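Local coordinates for deferrochelatase (Vibrio cholerae, PDB 5DE0), which binds heme b and probably acts as a dye-decolorizing (DyP-type) peroxidase that oxidises substrates with hydrogen peroxide, at residues Thr9-Glu14 against Val160-Asp165; Ala39-Val44 against Met296-Thr301; Glu45-Asn50 against His107-Tyr112. All blocks are in the same frame, centred on the assembly; numbering follows the deposited sequence.

Interaction 1. Residues Thr9-Glu14 against Val160-Asp165; sequences TAILPE and VALVAD
L12 lays its CD1 methyl over the branched end of L162, and L12 CD1 is 3.6 Å from L162 CD1. The contact bridges the two ferredoxin-like halves of the DyP-type fold: 9-14 is the loop leading into strand 18-26 of the N-terminal sheet, and 160-165 covers the last residues of helix 155-161 and the loop after it, in the C-terminal half. The two leucine side chains run at about a right angle to one another, with L12 CD1 also lying 3.8 Å from L162 CD2. Deeper in, I11 is buried and points toward A161, where its CG2 branch, anti to the backbone N, does the touching; Y252 of strand 247-253 packs on both residues. No hydrogen bond crosses between the segments. Polar ties come from around them: R157 of helix 155-161 bonds to the carbonyl O of L12 through NH1 and forms a salt bridge with E14 through NH2, while H234 bonds to the carbonyl of I11. The side chain of A161 is about 12 Å from the bound heme. On its side facing the N-terminal loop, I11 CG2 lies 4.0 Å from A161 CB.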
loop_
_atom_site.group_PDB
_atom_site.type_symbol
_atom_site.label_atom_id
_atom_site.label_comp_id
_atom_site.label_asym_id
_atom_site.label_seq_id
_atom_site.Cartn_x
_atom_site.Cartn_y
_atom_site.Cartn_z
ATOM N N THR B 9 3.167 -7.796 21.773
ATOM C CA THR B 9 3.450 -6.360 21.757
ATOM C C THR B 9 2.503 -5.484 20.934
ATOM O O THR B 9 2.493 -4.268 21.099
ATOM C CB THR B 9 4.874 -6.103 21.238
ATOM O OG1 THR B 9 4.998 -6.614 19.905
ATOM C CG2 THR B 9 5.901 -6.775 22.137
ATOM N N ALA B 10 1.714 -6.087 20.052
ATOM C CA ALA B 10 0.875 -5.303 19.149
ATOM C C ALA B 10 -0.445 -4.862 19.782
ATOM O O ALA B 10 -1.035 -3.870 19.360
ATOM C CB ALA B 10 0.600 -6.092 17.873
ATOM N N ILE B 11 -0.890 -5.587 20.801
ATOM C CA ILE B 11 -2.244 -5.429 21.329
ATOM C C ILE B 11 -2.454 -4.169 22.173
ATOM O O ILE B 11 -3.286 -3.323 21.842
ATOM C CB ILE B 11 -2.638 -6.654 22.176
ATOM C CG1 ILE B 11 -2.456 -7.937 21.361
ATOM C CG2 ILE B 11 -4.071 -6.529 22.663
ATOM C CD1 ILE B 11 -2.805 -9.197 22.115
ATOM N N LEU B 12 -1.702 -4.050 23.262
ATOM C CA LEU B 12 -1.895 -2.964 24.225
ATOM C C LEU B 12 -1.553 -1.547 23.729
ATOM O O LEU B 12 -2.320 -0.618 23.981
ATOM C CB LEU B 12 -1.097 -3.258 25.502
ATOM C CG LEU B 12 -1.897 -3.835 26.673
ATOM C CD1 LEU B 12 -2.752 -5.006 26.220
ATOM C CD2 LEU B 12 -0.969 -4.252 27.805
ATOM N N PRO B 13 -0.407 -1.362 23.042
ATOM C CA PRO B 13 -0.095 0.013 22.628
ATOM C C PRO B 13 -1.083 0.577 21.613
ATOM O O PRO B 13 -1.801 -0.180 20.959
ATOM C CB PRO B 13 1.297 -0.112 21.994
ATOM C CG PRO B 13 1.834 -1.411 22.466
ATOM C CD PRO B 13 0.657 -2.300 22.650
ATOM N N GLU B 14 -1.118 1.900 21.497
ATOM C CA GLU B 14 -1.920 2.560 20.478
ATOM C C GLU B 14 -1.382 2.199 19.101
ATOM O O GLU B 14 -0.172 2.049 18.924
ATOM C CB GLU B 14 -1.908 4.078 20.674
ATOM C CG GLU B 14 -2.580 4.551 21.953
ATOM C CD GLU B 14 -4.090 4.568 21.845
ATOM O OE1 GLU B 14 -4.610 4.513 20.709
ATOM O OE2 GLU B 14 -4.758 4.638 22.897
ATOM N N VAL B 160 -9.561 -4.595 29.241
ATOM C CA VAL B 160 -10.592 -4.798 28.227
ATOM C C VAL B 160 -10.142 -5.848 27.208
ATOM O O VAL B 160 -10.926 -6.704 26.794
ATOM C CB VAL B 160 -10.950 -3.476 27.499
ATOM C CG1 VAL B 160 -11.676 -3.751 26.189
ATOM C CG2 VAL B 160 -11.795 -2.589 28.395
ATOM N N ALA B 161 -8.870 -5.797 26.821
ATOM C CA ALA B 161 -8.357 -6.686 25.780
ATOM C C ALA B 161 -7.892 -8.040 26.314
ATOM O O ALA B 161 -8.153 -9.072 25.698
ATOM C CB ALA B 161 -7.218 -6.008 25.032
ATOM N N LEU B 162 -7.212 -8.037 27.457
ATOM C CA LEU B 162 -6.535 -9.240 27.938
ATOM C C LEU B 162 -7.363 -10.083 28.906
ATOM O O LEU B 162 -8.068 -9.555 29.768
ATOM C CB LEU B 162 -5.216 -8.864 28.612
ATOM C CG LEU B 162 -4.279 -7.968 27.803
ATOM C CD1 LEU B 162 -2.941 -7.821 28.511
ATOM C CD2 LEU B 162 -4.098 -8.514 26.395
ATOM N N VAL B 163 -7.264 -11.401 28.748
ATOM C CA VAL B 163 -7.840 -12.345 29.699
ATOM C C VAL B 163 -7.157 -12.177 31.054
ATOM O O VAL B 163 -5.930 -12.114 31.132
ATOM C CB VAL B 163 -7.693 -13.805 29.215
ATOM C CG1 VAL B 163 -8.257 -14.776 30.249
ATOM C CG2 VAL B 163 -8.381 -13.990 27.869
ATOM N N ALA B 164 -7.952 -12.100 32.115
ATOM C CA ALA B 164 -7.427 -11.776 33.437
ATOM C C ALA B 164 -6.754 -12.959 34.137
ATOM O O ALA B 164 -5.700 -12.800 34.757
ATOM C CB ALA B 164 -8.543 -11.220 34.312
ATOM N N ASP B 165 -7.363 -14.139 34.044
ATOM C CA ASP B 165 -6.913 -15.291 34.822
ATOM C C ASP B 165 -6.870 -16.587 34.018
ATOM O O ASP B 165 -7.350 -16.647 32.888
ATOM C CB ASP B 165 -7.821 -15.474 36.039
ATOM C CG ASP B 165 -9.278 -15.642 35.652
ATOM O OD1 ASP B 165 -10.005 -16.380 36.350
ATOM O OD2 ASP B 165 -9.696 -15.037 34.640
#

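Interaction 2. Residues Ala39-Val44 against Met296-Thr301; sequences ALPALV and MLQELT
P41 presents the CG corner of its ring to L297 and Q298, and these two neighbours give the contact a buried and an exposed side. On the buried side L297 points toward the proline and brings its CD2 methyl to 4.3 Å from P41 CG. F62 of strand 57-62 and Q8 also pack on this leucine side chain. Even here the touch is light: the two segments bury 87 Å² in all, and no hydrogen bond joins them.

On the solvent side Q298 is exposed, and its chain bends at chi2 (-61°) so that the amide turns back toward helix 40-50. P41 and Q298 approach from opposite directions, leaving Q298 NE2 4.1 Å from P41 CG, a van der Waals distance. The polar partner of that nitrogen is the backbone O of K38, just before the first segment, to which NE2 gives a hydrogen bond. The lysine also works in the other direction, since its NZ bonds to the O of L300. K38 thus bonds to 296-301 through both its backbone O and its NZ.

P41 lies in the first turn of helix 40-50, where proline is well accommodated because its nitrogen has no hydrogen to donate. The contact is a packing of two helix ends, setting the start of helix 40-50, from the N-terminal half of the DyP-type fold, against the C-terminal helix 294-299.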
loop_
_atom_site.group_PDB
_atom_site.type_symbol
_atom_site.label_atom_id
_atom_site.label_comp_id
_atom_site.label_asym_id
_atom_site.label_seq_id
_atom_site.Cartn_x
_atom_site.Cartn_y
_atom_site.Cartn_z
ATOM N N ALA B 39 9.066 -17.478 15.596
ATOM C CA ALA B 39 10.314 -16.741 15.444
ATOM C C ALA B 39 10.073 -15.290 15.039
ATOM O O ALA B 39 11.017 -14.509 14.910
ATOM C CB ALA B 39 11.209 -17.431 14.424
ATOM N N LEU B 40 8.808 -14.933 14.836
ATOM C CA LEU B 40 8.454 -13.565 14.465
ATOM C C LEU B 40 8.801 -12.526 15.544
ATOM O O LEU B 40 9.378 -11.488 15.214
ATOM C CB LEU B 40 6.967 -13.479 14.103
ATOM C CG LEU B 40 6.582 -14.073 12.749
ATOM C CD1 LEU B 40 5.094 -13.907 12.486
ATOM C CD2 LEU B 40 7.401 -13.428 11.640
ATOM N N PRO B 41 8.458 -12.787 16.828
ATOM C CA PRO B 41 8.844 -11.811 17.857
ATOM C C PRO B 41 10.346 -11.529 17.916
ATOM O O PRO B 41 10.742 -10.376 18.090
ATOM C CB PRO B 41 8.381 -12.475 19.156
ATOM C CG PRO B 41 7.244 -13.323 18.751
ATOM C CD PRO B 41 7.601 -13.848 17.394
ATOM N N ALA B 42 11.163 -12.569 17.769
ATOM C CA ALA B 42 12.614 -12.416 17.812
ATOM C C ALA B 42 13.105 -11.592 16.631
ATOM O O ALA B 42 14.038 -10.801 16.762
ATOM C CB ALA B 42 13.294 -13.778 17.832
ATOM N N LEU B 43 12.470 -11.783 15.478
ATOM C CA LEU B 43 12.782 -10.997 14.291
ATOM C C LEU B 43 12.424 -9.530 14.506
ATOM O O LEU B 43 13.195 -8.634 14.165
ATOM C CB LEU B 43 12.041 -11.548 13.072
ATOM C CG LEU B 43 12.112 -10.699 11.799
ATOM C CD1 LEU B 43 13.549 -10.551 11.322
ATOM C CD2 LEU B 43 11.238 -11.287 10.703
ATOM N N VAL B 44 11.248 -9.295 15.079
ATOM C CA VAL B 44 10.769 -7.943 15.352
ATOM C C VAL B 44 11.688 -7.205 16.327
ATOM O O VAL B 44 12.012 -6.033 16.120
ATOM C CB VAL B 44 9.331 -7.970 15.911
ATOM C CG1 VAL B 44 8.938 -6.609 16.472
ATOM C CG2 VAL B 44 8.358 -8.411 14.831
ATOM N N MET B 296 2.804 -18.604 26.069
ATOM C CA MET B 296 2.028 -19.687 25.474
ATOM C C MET B 296 2.366 -19.861 23.997
ATOM O O MET B 296 2.454 -20.984 23.504
ATOM C CB MET B 296 0.527 -19.439 25.645
ATOM C CG MET B 296 -0.342 -20.451 24.910
ATOM S SD MET B 296 -2.097 -20.331 25.301
ATOM C CE MET B 296 -2.099 -20.852 27.014
ATOM N N LEU B 297 2.569 -18.745 23.302
ATOM C CA LEU B 297 2.933 -18.770 21.890
ATOM C C LEU B 297 4.206 -19.580 21.658
ATOM O O LEU B 297 4.305 -20.336 20.693
ATOM C CB LEU B 297 3.114 -17.345 21.358
ATOM C CG LEU B 297 3.582 -17.220 19.905
ATOM C CD1 LEU B 297 2.595 -17.891 18.962
ATOM C CD2 LEU B 297 3.787 -15.760 19.524
ATOM N N GLN B 298 5.175 -19.425 22.555
ATOM C CA GLN B 298 6.442 -20.137 22.442
ATOM C C GLN B 298 6.335 -21.570 22.961
ATOM O O GLN B 298 7.236 -22.381 22.748
ATOM C CB GLN B 298 7.544 -19.386 23.196
ATOM C CG GLN B 298 7.791 -17.978 22.678
ATOM C CD GLN B 298 8.226 -17.958 21.225
ATOM O OE1 GLN B 298 9.068 -18.754 20.807
ATOM N NE2 GLN B 298 7.650 -17.049 20.446
ATOM N N GLU B 299 5.231 -21.877 23.637
ATOM C CA GLU B 299 5.033 -23.204 24.215
ATOM C C GLU B 299 4.049 -24.052 23.416
ATOM O O GLU B 299 3.815 -25.213 23.746
ATOM C CB GLU B 299 4.550 -23.090 25.664
ATOM C CG GLU B 299 5.577 -22.514 26.625
ATOM C CD GLU B 299 6.794 -23.404 26.792
ATOM O OE1 GLU B 299 6.688 -24.623 26.533
ATOM O OE2 GLU B 299 7.862 -22.886 27.185
ATOM N N LEU B 300 3.462 -23.468 22.377
ATOM C CA LEU B 300 2.508 -24.191 21.542
ATOM C C LEU B 300 3.203 -25.297 20.762
ATOM O O LEU B 300 4.265 -25.087 20.184
ATOM C CB LEU B 300 1.797 -23.239 20.577
ATOM C CG LEU B 300 0.731 -22.321 21.176
ATOM C CD1 LEU B 300 0.216 -21.339 20.132
ATOM C CD2 LEU B 300 -0.412 -23.137 21.761
ATOM N N THR B 301 2.603 -26.481 20.752
ATOM C CA THR B 301 3.156 -27.608 20.011
ATOM C C THR B 301 2.055 -28.403 19.317
ATOM O O THR B 301 0.936 -28.505 19.822
ATOM C CB THR B 301 3.964 -28.556 20.930
ATOM O OG1 THR B 301 3.230 -28.793 22.138
ATOM C CG2 THR B 301 5.318 -27.951 21.271
#

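Interaction 3. Residues Glu45-Asn50 against His107-Tyr112; sequences EEINQN and HDLLFY
I47 has the most surface buried here, 78 Å², and its two branches serve different partners. CG2, anti to the backbone N, meets the forked end of L109, with L109 CD1 at 3.7 Å and L109 CD2 at 3.8 Å from I47 CG2. That near equality places the methyl against both prongs of the leucine. The other branch continues through CG1, beside the backbone N (chi1 -64°) and anti to the carbonyl carbon, and extends CD1 to the rim of the Y112 ring. I47 CD1 is 3.7 Å from Y112 CD2 and 3.8 Å from Y112 CE2, close to the plane of the ring, so the methyl meets an edge and makes no CH-pi contact with a face. The side chains of L109 and Y112 each run past I47 antiparallel to it, and these two residues, three apart on one helix, receive the isoleucine between them. The nearest backbones, at I47 and L109, are 8.0 Å apart between CA atoms. Every touch is between carbon atoms, and no hydrogen bond crosses.

L56 packs on I47 and A54 on L109, both from the loop before strand 57-62. Helix 40-50 thus lies beside helix 108-117, whose L110 rests on strands 18-26 and 98-104, while L109 packs on L137 and Y112 on Y136 of the second subunit.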
loop_
_atom_site.group_PDB
_atom_site.type_symbol
_atom_site.label_atom_id
_atom_site.label_comp_id
_atom_site.label_asym_id
_atom_site.label_seq_id
_atom_site.Cartn_x
_atom_site.Cartn_y
_atom_site.Cartn_z
ATOM N N GLU B 45 12.110 -7.896 17.382
ATOM C CA GLU B 45 13.044 -7.326 18.347
ATOM C C GLU B 45 14.341 -6.904 17.663
ATOM O O GLU B 45 14.888 -5.839 17.952
ATOM C CB GLU B 45 13.341 -8.324 19.467
ATOM C CG GLU B 45 14.432 -7.871 20.425
ATOM C CD GLU B 45 14.057 -6.620 21.195
ATOM O OE1 GLU B 45 12.973 -6.606 21.815
ATOM O OE2 GLU B 45 14.842 -5.649 21.174
ATOM N N GLU B 46 14.819 -7.743 16.747
ATOM C CA GLU B 46 16.054 -7.477 16.016
ATOM C C GLU B 46 15.914 -6.264 15.102
ATOM O O GLU B 46 16.830 -5.448 14.991
ATOM C CB GLU B 46 16.465 -8.702 15.197
ATOM C CG GLU B 46 17.672 -8.476 14.302
ATOM C CD GLU B 46 18.129 -9.746 13.612
ATOM O OE1 GLU B 46 17.781 -10.844 14.095
ATOM O OE2 GLU B 46 18.832 -9.644 12.585
ATOM N N ILE B 47 14.759 -6.151 14.454
ATOM C CA ILE B 47 14.468 -5.010 13.596
ATOM C C ILE B 47 14.449 -3.716 14.407
ATOM O O ILE B 47 15.023 -2.708 13.996
ATOM C CB ILE B 47 13.122 -5.187 12.863
ATOM C CG1 ILE B 47 13.193 -6.383 11.910
ATOM C CG2 ILE B 47 12.757 -3.926 12.100
ATOM C CD1 ILE B 47 11.895 -6.677 11.191
ATOM N N ASN B 48 13.797 -3.754 15.565
ATOM C CA ASN B 48 13.717 -2.584 16.433
ATOM C C ASN B 48 15.091 -2.132 16.919
ATOM O O ASN B 48 15.334 -0.937 17.081
ATOM C CB ASN B 48 12.805 -2.866 17.630
ATOM C CG ASN B 48 11.334 -2.700 17.293
ATOM O OD1 ASN B 48 10.961 -1.828 16.508
ATOM N ND2 ASN B 48 10.491 -3.539 17.887
ATOM N N GLN B 49 15.988 -3.088 17.141
ATOM C CA GLN B 49 17.352 -2.763 17.542
ATOM C C GLN B 49 18.139 -2.146 16.390
ATOM O O GLN B 49 19.035 -1.333 16.605
ATOM C CB GLN B 49 18.076 -4.004 18.062
ATOM C CG GLN B 49 17.594 -4.483 19.416
ATOM C CD GLN B 49 18.546 -5.471 20.056
ATOM O OE1 GLN B 49 19.600 -5.782 19.504
ATOM N NE2 GLN B 49 18.180 -5.969 21.232
ATOM N N ASN B 50 17.809 -2.540 15.167
ATOM C CA ASN B 50 18.472 -1.979 13.996
ATOM C C ASN B 50 17.841 -0.665 13.555
ATOM O O ASN B 50 18.462 0.128 12.853
ATOM C CB ASN B 50 18.450 -2.979 12.841
ATOM C CG ASN B 50 19.337 -4.180 13.092
ATOM O OD1 ASN B 50 19.716 -4.458 14.227
ATOM N ND2 ASN B 50 19.673 -4.899 12.028
ATOM N N HIS B 107 6.147 2.119 7.129
ATOM C CA HIS B 107 5.453 1.119 6.326
ATOM C C HIS B 107 6.372 0.004 5.828
ATOM O O HIS B 107 5.980 -1.162 5.807
ATOM C CB HIS B 107 4.769 1.801 5.136
ATOM C CG HIS B 107 4.203 0.849 4.129
ATOM N ND1 HIS B 107 2.919 0.354 4.211
ATOM C CD2 HIS B 107 4.746 0.303 3.015
ATOM C CE1 HIS B 107 2.697 -0.457 3.192
ATOM N NE2 HIS B 107 3.789 -0.506 2.451
ATOM N N ASP B 108 7.588 0.367 5.431
ATOM C CA ASP B 108 8.494 -0.570 4.767
ATOM C C ASP B 108 8.846 -1.790 5.623
ATOM O O ASP B 108 8.923 -2.907 5.111
ATOM C CB ASP B 108 9.777 0.151 4.335
ATOM C CG ASP B 108 10.556 0.720 5.506
ATOM O OD1 ASP B 108 9.927 1.150 6.499
ATOM O OD2 ASP B 108 11.803 0.734 5.431
ATOM N N LEU B 109 9.043 -1.582 6.922
ATOM C CA LEU B 109 9.423 -2.675 7.815
ATOM C C LEU B 109 8.308 -3.709 7.976
ATOM O O LEU B 109 8.563 -4.848 8.368
ATOM C CB LEU B 109 9.829 -2.129 9.183
ATOM C CG LEU B 109 11.137 -1.336 9.224
ATOM C CD1 LEU B 109 11.411 -0.848 10.632
ATOM C CD2 LEU B 109 12.296 -2.182 8.712
ATOM N N LEU B 110 7.074 -3.306 7.677
ATOM C CA LEU B 110 5.941 -4.225 7.709
ATOM C C LEU B 110 6.058 -5.239 6.579
ATOM O O LEU B 110 5.892 -6.441 6.789
ATOM C CB LEU B 110 4.618 -3.465 7.598
ATOM C CG LEU B 110 4.329 -2.406 8.663
ATOM C CD1 LEU B 110 3.025 -1.693 8.346
ATOM C CD2 LEU B 110 4.281 -3.027 10.051
ATOM N N PHE B 111 6.339 -4.742 5.380
ATOM C CA PHE B 111 6.567 -5.601 4.228
ATOM C C PHE B 111 7.762 -6.515 4.480
ATOM O O PHE B 111 7.719 -7.704 4.164
ATOM C CB PHE B 111 6.792 -4.764 2.963
ATOM C CG PHE B 111 7.013 -5.585 1.720
ATOM C CD1 PHE B 111 8.283 -6.030 1.380
ATOM C CD2 PHE B 111 5.953 -5.905 0.889
ATOM C CE1 PHE B 111 8.486 -6.785 0.245
ATOM C CE2 PHE B 111 6.150 -6.656 -0.252
ATOM C CZ PHE B 111 7.420 -7.097 -0.576
ATOM N N TYR B 112 8.826 -5.952 5.047
ATOM C CA TYR B 112 10.041 -6.718 5.309
ATOM C C TYR B 112 9.799 -7.828 6.325
ATOM O O TYR B 112 10.314 -8.934 6.176
ATOM C CB TYR B 112 11.170 -5.807 5.801
ATOM C CG TYR B 112 12.405 -6.562 6.251
ATOM C CD1 TYR B 112 13.329 -7.033 5.327
ATOM C CD2 TYR B 112 12.644 -6.806 7.600
ATOM C CE1 TYR B 112 14.457 -7.726 5.732
ATOM C CE2 TYR B 112 13.767 -7.497 8.013
ATOM C CZ TYR B 112 14.670 -7.956 7.077
ATOM O OH TYR B 112 15.790 -8.645 7.487
#

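Interactions 2 and 3 share helix 40-50, using its first turns and its last turns respectively, and their centres lie about 16 Å apart on the same side of the chain's centre. Interaction 1 stands apart, about 17 Å from interaction 2 and about 22 Å from interaction 3 between centres, and touches neither. Along the chain, 9-14 comes first, followed by 39-44, 45-50, 107-112, 160-165 and 296-301. Interactions 1 and 2 therefore cross, and interaction 3 is nested within both. Interactions 1 and 2 join N-terminal to C-terminal parts of the chain, interaction 1 with the A161 side chain about 12 Å from the heme, interaction 2 by way of the C-terminal helix 294-299, whereas interaction 3 stays within the N-terminal half and adjoins the second subunit.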